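Local coordinates for protein histidine acid phosphatase (Bifidobacterium longum subsp. infantis, PDB 6RXD) that acts as a histidine acid phytase, probably releasing phosphate from inositol polyphosphates such as phytate and also from 2,3-bisphosphoglycerate, at residues A[186-191]-A[396-401]; A[42-47]-A[438-443]. One frame throughout, in Å; residues are numbered along the deposited sequence.

Interaction 1 (A[186-191]-A[396-401]); sequences DTLYFH and RFAHAE
Leu188, Tyr189 and His191 pack against Arg396, Ala398, His399 and Glu401 in a buried, mostly side-chain contact at the C-terminal end of a central strand of the histidine phosphatase fold. Helix 185-188 runs out here into a loop, while strand 391-398 passes through His399, the N-cap residue, into helix 400-410. The His-Ala-Glu sequence at this turn matches the motif that supplies the proton donor in relatives of the MINPP subfamily, so the contact illustrates how a loop can line a probable active-site edge.

At the strand end Leu188 does the packing. Its CD2 lies 3.7 Å from Arg396 CB, the two side chains crossing at about a right angle, and its CB rests 3.9 Å from Ala398 CB. Beyond the aliphatic part of Arg396, a water bridges the segments, accepting from both Thr187 OG1 and Arg396 NE at 2.8 Å each; the guanidinium is anchored further by salt bridges to Asp377 and Glu40.

The other half of the contact is aromatic. Tyr189 turns an edge to the face of His399 in an offset edge-to-face pair, planes 80° apart and centroids separated by 5.2 Å, while His399 NE2 is hydrogen-bonded to Ser138 OG. His191, its CG held between the backbone N and the carbonyl carbon (chi1 60°), brings CE1 over the centre of the Tyr189 ring. One face of that imidazole receives Glu401, whose chain bends at chi2 and carries the carboxylate to a salt bridge with Lys357. What remains over the imidazole is the glutamate's methylene: Glu401 CB sits 3.5 Å from the His191 ring centroid, 11° off the ring normal, a CH-pi contact.

Interaction 2 (A[42-47]-A[438-443]); sequences MARHGS and SVTPMA
Ala443 N donates to His45 O across the contact, a 3.1 Å hydrogen bond whose donor stands above the carbonyl plane. It ties the loop after helix 436-439 to the Arg-His-Gly stretch at the end of strand 34-44, the signature of histidine acid phosphatases, whose histidine is the nucleophile in relatives. Beside it, Ala443 CA makes a CA-H...O contact of 3.3 Å with Arg44 O.

The second polar link is weaker. Arg44 leaves the strand fully extended, CG anti to the backbone N (chi1 -179°), and this reach carries NH1 to the carbonyls of the 438-443 loop: a weak hydrogen bond runs from NH1 to Pro441 O at 3.3 Å. Thr440 O also lies near the edge of the guanidinium, but the angle is poor for bonding; the stronger hydrogen bond of NH1 goes to Ser12 O, outside the two segments. In relatives the arginine of this signature binds the substrate phosphate, a role consistent with its position here. With an alanine here, Pro441 O would probably lose its guanidinium donor and Met442 the flat surface on which its sulfur rests.

Packing centres on Met442. Its chain bends at chi2 and lays SD over the centre of the guanidinium face, 3.8 Å from Arg44 CZ, while Met442 CE approaches Arg44 NH2. Met442 CG touches Ser47 OG at 3.5 Å, a hydroxyl hydrogen-bonded to Gln103. On the nearby His45, ND1 bonds Gly46 O at 2.7 Å and a straight 168°, with the acceptor practically in the ring plane, which fixes the rotation of the imidazole. At the far side of the arginine, Thr440 OG1 is buried without a hydrogen-bonding partner, 3.7 Å from Arg44 NH1.

In the fold
From the N terminus the chain enters the sheet through strand 34-44, whose end is 42-47, then reaches 186-191, 396-401 and finally 438-443. Interaction 2 therefore closes the outer loop, spanning 390 residues, and interaction 1 closes a loop of 204 residues nested wholly within it. The two meet in the central sheet, where strands 34-44 and 391-398 run parallel as neighbours and Ala398 N lies 2.8 Å from Ala43 O, a probable hydrogen bond. Past the strand ends, the Ala400 methyl, at the start of helix 400-410, packs against both Arg44 and Thr440. Together the two interactions gather two loops at the C-terminal ends of these neighbouring parallel strands.

Interaction 1 (A[186-191]-A[396-401])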
ATOM      1  N   ASP A 186       1.968   8.536 -14.977  1.00 17.33           N
ATOM      2  CA  ASP A 186       3.071   9.441 -14.675  1.00 16.56           C
ATOM      3  C   ASP A 186       3.015   9.881 -13.223  1.00 16.41           C
ATOM      4  O   ASP A 186       4.041  10.151 -12.604  1.00 17.08           O
ATOM      5  CB  ASP A 186       3.046  10.679 -15.574  1.00 14.60           C
ATOM      6  CG  ASP A 186       3.355  10.354 -17.021  1.00 28.70           C
ATOM      7  OD1 ASP A 186       3.777   9.212 -17.293  1.00 27.60           O
ATOM      8  OD2 ASP A 186       3.185  11.251 -17.877  1.00 31.50           O
ATOM      9  N   THR A 187       1.813   9.948 -12.672  1.00 14.42           N
ATOM     10  CA  THR A 187       1.692  10.352 -11.270  1.00 14.62           C
ATOM     11  C   THR A 187       1.368   9.183 -10.351  1.00 16.25           C
ATOM     12  O   THR A 187       1.538   9.292  -9.144  1.00 14.52           O
ATOM     13  CB  THR A 187       0.620  11.433 -11.064  1.00 16.22           C
ATOM     14  OG1 THR A 187      -0.661  10.896 -11.393  1.00 16.27           O
ATOM     15  CG2 THR A 187       0.898  12.668 -11.927  1.00 15.89           C
ATOM     16  N   LEU A 188       0.894   8.074 -10.914  1.00 12.26           N
ATOM     17  CA  LEU A 188       0.474   6.947 -10.094  1.00 16.59           C
ATOM     18  C   LEU A 188       1.225   5.646 -10.391  1.00 16.95           C
ATOM     19  O   LEU A 188       0.913   4.601  -9.821  1.00 14.04           O
ATOM     20  CB  LEU A 188      -1.035   6.726 -10.232  1.00 14.25           C
ATOM     21  CG  LEU A 188      -1.903   7.960  -9.925  1.00 13.33           C
ATOM     22  CD1 LEU A 188      -3.365   7.690 -10.274  1.00 15.96           C
ATOM     23  CD2 LEU A 188      -1.783   8.354  -8.456  1.00 11.75           C
ATOM     24  N   TYR A 189       2.210   5.715 -11.277  1.00 13.36           N
ATOM     25  CA  TYR A 189       3.073   4.566 -11.541  1.00 13.73           C
ATOM     26  C   TYR A 189       4.434   5.083 -11.995  1.00 16.89           C
ATOM     27  O   TYR A 189       4.999   4.613 -12.984  1.00 16.40           O
ATOM     28  CB  TYR A 189       2.449   3.668 -12.611  1.00 14.99           C
ATOM     29  CG  TYR A 189       2.691   2.184 -12.423  1.00 12.22           C
ATOM     30  CD1 TYR A 189       3.626   1.504 -13.205  1.00 14.16           C
ATOM     31  CD2 TYR A 189       1.968   1.457 -11.488  1.00 14.02           C
ATOM     32  CE1 TYR A 189       3.832   0.143 -13.047  1.00 17.47           C
ATOM     33  CE2 TYR A 189       2.167   0.089 -11.321  1.00 16.84           C
ATOM     34  CZ  TYR A 189       3.094  -0.557 -12.110  1.00 18.73           C
ATOM     35  OH  TYR A 189       3.298  -1.904 -11.943  1.00 23.90           O
ATOM     36  N   PHE A 190       4.958   6.057 -11.252  1.00 15.73           N
ATOM     37  CA  PHE A 190       6.180   6.760 -11.637  1.00 14.47           C
ATOM     38  C   PHE A 190       7.440   5.937 -11.423  1.00 15.15           C
ATOM     39  O   PHE A 190       8.532   6.359 -11.807  1.00 16.13           O
ATOM     40  CB  PHE A 190       6.298   8.095 -10.873  1.00 12.49           C
ATOM     41  CG  PHE A 190       5.930   8.001  -9.411  1.00 13.28           C
ATOM     42  CD1 PHE A 190       6.749   7.320  -8.502  1.00 14.42           C
ATOM     43  CD2 PHE A 190       4.770   8.598  -8.947  1.00 13.01           C
ATOM     44  CE1 PHE A 190       6.398   7.228  -7.150  1.00 12.57           C
ATOM     45  CE2 PHE A 190       4.411   8.507  -7.601  1.00 11.94           C
ATOM     46  CZ  PHE A 190       5.230   7.825  -6.705  1.00 12.93           C
ATOM     47  N   HIS A 191       7.290   4.760 -10.825  1.00 14.18           N
ATOM     48  CA  HIS A 191       8.440   3.966 -10.401  1.00 15.33           C
ATOM     49  C   HIS A 191       8.916   3.007 -11.494  1.00 19.08           C
ATOM     50  O   HIS A 191       9.955   2.368 -11.354  1.00 18.00           O
ATOM     51  CB  HIS A 191       8.114   3.206  -9.109  1.00 16.99           C
ATOM     52  CG  HIS A 191       6.951   2.270  -9.242  1.00 15.01           C
ATOM     53  ND1 HIS A 191       5.655   2.709  -9.400  1.00 15.80           N
ATOM     54  CD2 HIS A 191       6.905   0.918  -9.276  1.00 17.14           C
ATOM     55  CE1 HIS A 191       4.852   1.658  -9.508  1.00 15.85           C
ATOM     56  NE2 HIS A 191       5.587   0.563  -9.440  1.00 16.77           N
ATOM     57  N   ARG A 396      -7.447   9.624  -6.556  1.00 12.65           N
ATOM     58  CA  ARG A 396      -6.453   8.812  -7.264  1.00 11.95           C
ATOM     59  C   ARG A 396      -6.230   7.489  -6.552  1.00 16.35           C
ATOM     60  O   ARG A 396      -6.252   7.438  -5.318  1.00 11.90           O
ATOM     61  CB  ARG A 396      -5.100   9.537  -7.311  1.00 11.85           C
ATOM     62  CG  ARG A 396      -5.106  10.942  -7.906  1.00 14.67           C
ATOM     63  CD  ARG A 396      -3.789  11.607  -7.574  1.00 12.19           C
ATOM     64  NE  ARG A 396      -3.681  12.989  -8.056  1.00 14.66           N
ATOM     65  CZ  ARG A 396      -4.069  14.055  -7.366  1.00 16.42           C
ATOM     66  NH1 ARG A 396      -4.610  13.912  -6.162  1.00 15.03           N
ATOM     67  NH2 ARG A 396      -3.915  15.272  -7.882  1.00 16.89           N
ATOM     68  N   PHE A 397      -5.983   6.439  -7.338  1.00 13.79           N
ATOM     69  CA  PHE A 397      -5.842   5.077  -6.815  1.00 12.69           C
ATOM     70  C   PHE A 397      -4.613   4.410  -7.392  1.00 12.80           C
ATOM     71  O   PHE A 397      -4.417   4.397  -8.603  1.00 13.90           O
ATOM     72  CB  PHE A 397      -7.113   4.271  -7.113  1.00 12.36           C
ATOM     73  CG  PHE A 397      -8.322   4.876  -6.483  1.00 10.87           C
ATOM     74  CD1 PHE A 397      -8.718   4.488  -5.214  1.00 12.30           C
ATOM     75  CD2 PHE A 397      -8.991   5.928  -7.110  1.00 11.93           C
ATOM     76  CE1 PHE A 397      -9.796   5.089  -4.594  1.00 14.68           C
ATOM     77  CE2 PHE A 397     -10.069   6.540  -6.499  1.00 15.89           C
ATOM     78  CZ  PHE A 397     -10.474   6.128  -5.242  1.00 15.06           C
ATOM     79  N   ALA A 398      -3.765   3.879  -6.513  1.00 12.73           N
ATOM     80  CA  ALA A 398      -2.445   3.432  -6.927  1.00 11.37           C
ATOM     81  C   ALA A 398      -1.911   2.327  -6.020  1.00 12.89           C
ATOM     82  O   ALA A 398      -2.644   1.409  -5.665  1.00 13.42           O
ATOM     83  CB  ALA A 398      -1.474   4.631  -6.989  1.00 14.83           C
ATOM     84  N   HIS A 399      -0.645   2.429  -5.626  1.00 12.27           N
ATOM     85  CA  HIS A 399       0.088   1.277  -5.090  1.00  9.96           C
ATOM     86  C   HIS A 399       0.984   1.592  -3.906  1.00 11.16           C
ATOM     87  O   HIS A 399       1.269   2.754  -3.616  1.00 12.71           O
ATOM     88  CB  HIS A 399       0.945   0.691  -6.216  1.00 14.49           C
ATOM     89  CG  HIS A 399       0.171   0.452  -7.467  1.00 15.21           C
ATOM     90  ND1 HIS A 399      -0.434  -0.754  -7.742  1.00 14.89           N
ATOM     91  CD2 HIS A 399      -0.156   1.286  -8.483  1.00 15.89           C
ATOM     92  CE1 HIS A 399      -1.094  -0.656  -8.886  1.00 18.02           C
ATOM     93  NE2 HIS A 399      -0.940   0.569  -9.354  1.00 16.94           N
ATOM     94  N   ALA A 400       1.464   0.550  -3.234  1.00 11.57           N
ATOM     95  CA  ALA A 400       2.453   0.758  -2.180  1.00  9.85           C
ATOM     96  C   ALA A 400       3.689   1.426  -2.751  1.00 12.40           C
ATOM     97  O   ALA A 400       4.351   2.219  -2.075  1.00 12.70           O
ATOM     98  CB  ALA A 400       2.821  -0.563  -1.531  1.00 11.93           C
ATOM     99  N   GLU A 401       4.002   1.097  -4.003  1.00 12.30           N
ATOM    100  CA  GLU A 401       5.151   1.682  -4.679  1.00 12.89           C
ATOM    101  C   GLU A 401       4.945   3.162  -4.961  1.00 13.67           C
ATOM    102  O   GLU A 401       5.895   3.871  -5.306  1.00 14.01           O
ATOM    103  CB  GLU A 401       5.433   0.936  -5.992  1.00 13.63           C
ATOM    104  CG  GLU A 401       6.052  -0.454  -5.810  1.00 20.09           C
ATOM    105  CD  GLU A 401       5.062  -1.514  -5.322  1.00 27.77           C
ATOM    106  OE1 GLU A 401       5.528  -2.564  -4.840  1.00 33.22           O
ATOM    107  OE2 GLU A 401       3.827  -1.318  -5.426  1.00 20.07           O
TER
HETATM  108  O   HOH W   1      -2.681  12.638 -10.652  1.00 17.19           O

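Interaction 2 (A[42-47]-A[438-443])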
ATOM      1  N   MET A  42      -4.838  10.420  -2.691  1.00  9.96           N
ATOM      2  CA  MET A  42      -4.248   9.280  -3.379  1.00 13.17           C
ATOM      3  C   MET A  42      -4.312   8.131  -2.394  1.00 12.62           C
ATOM      4  O   MET A  42      -3.920   8.273  -1.230  1.00 12.36           O
ATOM      5  CB  MET A  42      -2.801   9.553  -3.811  1.00 14.09           C
ATOM      6  CG  MET A  42      -2.172   8.414  -4.634  1.00 11.17           C
ATOM      7  SD  MET A  42      -1.503   7.046  -3.638  1.00 15.54           S
ATOM      8  CE  MET A  42      -0.096   7.844  -2.845  1.00 15.10           C
ATOM      9  N   ALA A  43      -4.815   6.997  -2.859  1.00 12.22           N
ATOM     10  CA  ALA A  43      -4.962   5.817  -2.021  1.00 11.28           C
ATOM     11  C   ALA A  43      -4.359   4.607  -2.693  1.00 13.30           C
ATOM     12  O   ALA A  43      -4.490   4.421  -3.906  1.00 14.55           O
ATOM     13  CB  ALA A  43      -6.446   5.553  -1.727  1.00 11.75           C
ATOM     14  N   ARG A  44      -3.690   3.783  -1.891  1.00 12.58           N
ATOM     15  CA  ARG A  44      -3.259   2.465  -2.323  1.00 10.44           C
ATOM     16  C   ARG A  44      -4.487   1.580  -2.513  1.00 12.49           C
ATOM     17  O   ARG A  44      -5.520   1.795  -1.884  1.00 14.79           O
ATOM     18  CB  ARG A  44      -2.348   1.877  -1.242  1.00 11.26           C
ATOM     19  CG  ARG A  44      -1.791   0.498  -1.559  1.00 13.37           C
ATOM     20  CD  ARG A  44      -1.050  -0.085  -0.375  1.00 13.72           C
ATOM     21  NE  ARG A  44      -0.496  -1.386  -0.728  1.00 13.68           N
ATOM     22  CZ  ARG A  44       0.000  -2.247   0.149  1.00 12.36           C
ATOM     23  NH1 ARG A  44      -0.013  -1.958   1.453  1.00 12.75           N
ATOM     24  NH2 ARG A  44       0.480  -3.405  -0.279  1.00 14.77           N
ATOM     25  N   HIS A  45      -4.382   0.597  -3.397  1.00 12.87           N
ATOM     26  CA  HIS A  45      -5.463  -0.377  -3.571  1.00 14.26           C
ATOM     27  C   HIS A  45      -5.746  -1.086  -2.245  1.00 13.92           C
ATOM     28  O   HIS A  45      -4.926  -1.077  -1.323  1.00 13.12           O
ATOM     29  CB  HIS A  45      -5.053  -1.403  -4.627  1.00 14.10           C
ATOM     30  CG  HIS A  45      -3.850  -2.201  -4.232  1.00 18.21           C
ATOM     31  ND1 HIS A  45      -3.908  -3.231  -3.317  1.00 18.59           N
ATOM     32  CD2 HIS A  45      -2.552  -2.096  -4.602  1.00 22.92           C
ATOM     33  CE1 HIS A  45      -2.695  -3.730  -3.143  1.00 23.81           C
ATOM     34  NE2 HIS A  45      -1.856  -3.059  -3.912  1.00 22.96           N
ATOM     35  N   GLY A  46      -6.908  -1.723  -2.159  1.00 11.91           N
ATOM     36  CA  GLY A  46      -7.280  -2.433  -0.953  1.00 12.89           C
ATOM     37  C   GLY A  46      -6.649  -3.815  -0.888  1.00 15.48           C
ATOM     38  O   GLY A  46      -5.936  -4.247  -1.804  1.00 12.02           O
ATOM     39  N   SER A  47      -6.916  -4.500   0.217  1.00 12.82           N
ATOM     40  CA  SER A  47      -6.503  -5.884   0.425  1.00 13.04           C
ATOM     41  C   SER A  47      -6.787  -6.790  -0.770  1.00 12.19           C
ATOM     42  O   SER A  47      -7.862  -6.729  -1.368  1.00 14.51           O
ATOM     43  CB  SER A  47      -7.234  -6.446   1.638  1.00 14.24           C
ATOM     44  OG  SER A  47      -6.759  -5.869   2.839  1.00 13.83           O
ATOM     45  N   SER A 438       2.200   1.024   9.344  1.00 10.08           N
ATOM     46  CA  SER A 438       1.709   2.377   9.595  0.96 12.49           C
ATOM     47  C   SER A 438       1.982   3.330   8.431  1.00 14.69           C
ATOM     48  O   SER A 438       1.196   4.254   8.165  1.00 15.32           O
ATOM     49  CB  SER A 438       2.235   2.929  10.931  1.00 16.61           C
ATOM     50  OG  SER A 438       3.623   2.715  11.073  0.66 16.97           O
ATOM     51  N   VAL A 439       3.071   3.094   7.710  1.00 11.91           N
ATOM     52  CA  VAL A 439       3.375   3.920   6.550  1.00 13.09           C
ATOM     53  C   VAL A 439       2.482   3.586   5.362  1.00 11.66           C
ATOM     54  O   VAL A 439       1.942   4.482   4.690  1.00 13.41           O
ATOM     55  CB  VAL A 439       4.849   3.762   6.163  1.00  9.66           C
ATOM     56  CG1 VAL A 439       5.142   4.428   4.808  1.00 10.07           C
ATOM     57  CG2 VAL A 439       5.733   4.320   7.283  1.00 10.52           C
ATOM     58  N   THR A 440       2.304   2.295   5.115  1.00 10.92           N
ATOM     59  CA  THR A 440       1.594   1.857   3.919  1.00 10.96           C
ATOM     60  C   THR A 440       0.741   0.611   4.153  1.00 14.53           C
ATOM     61  O   THR A 440       0.957  -0.443   3.554  1.00 13.34           O
ATOM     62  CB  THR A 440       2.585   1.684   2.746  1.00 11.58           C
ATOM     63  OG1 THR A 440       1.889   1.225   1.583  1.00 14.92           O
ATOM     64  CG2 THR A 440       3.728   0.711   3.111  1.00 14.49           C
ATOM     65  N   PRO A 441      -0.258   0.727   5.031  1.00  9.60           N
ATOM     66  CA  PRO A 441      -1.180  -0.397   5.194  1.00 12.53           C
ATOM     67  C   PRO A 441      -1.979  -0.568   3.917  1.00 12.01           C
ATOM     68  O   PRO A 441      -1.895   0.256   3.000  1.00 11.47           O
ATOM     69  CB  PRO A 441      -2.110   0.085   6.301  1.00 12.04           C
ATOM     70  CG  PRO A 441      -2.035   1.617   6.243  1.00 12.56           C
ATOM     71  CD  PRO A 441      -0.588   1.846   5.935  1.00 12.04           C
ATOM     72  N   MET A 442      -2.759  -1.637   3.846  1.00 10.58           N
ATOM     73  CA  MET A 442      -3.701  -1.739   2.753  1.00 10.50           C
ATOM     74  C   MET A 442      -4.625  -0.522   2.771  1.00 10.36           C
ATOM     75  O   MET A 442      -5.020  -0.037   3.850  1.00 11.40           O
ATOM     76  CB  MET A 442      -4.478  -3.053   2.855  1.00 10.00           C
ATOM     77  CG  MET A 442      -3.602  -4.275   2.614  1.00 12.29           C
ATOM     78  SD  MET A 442      -3.032  -4.373   0.893  1.00 16.16           S
ATOM     79  CE  MET A 442      -1.702  -5.572   1.074  1.00 14.09           C
ATOM     80  N   ALA A 443      -4.948  -0.022   1.579  1.00 12.89           N
ATOM     81  CA  ALA A 443      -5.773   1.180   1.385  1.00 10.34           C
ATOM     82  C   ALA A 443      -5.198   2.447   2.016  1.00 10.84           C
ATOM     83  O   ALA A 443      -5.921   3.405   2.261  1.00 11.89           O
ATOM     84  CB  ALA A 443      -7.237   0.946   1.862  1.00  9.99           C
TER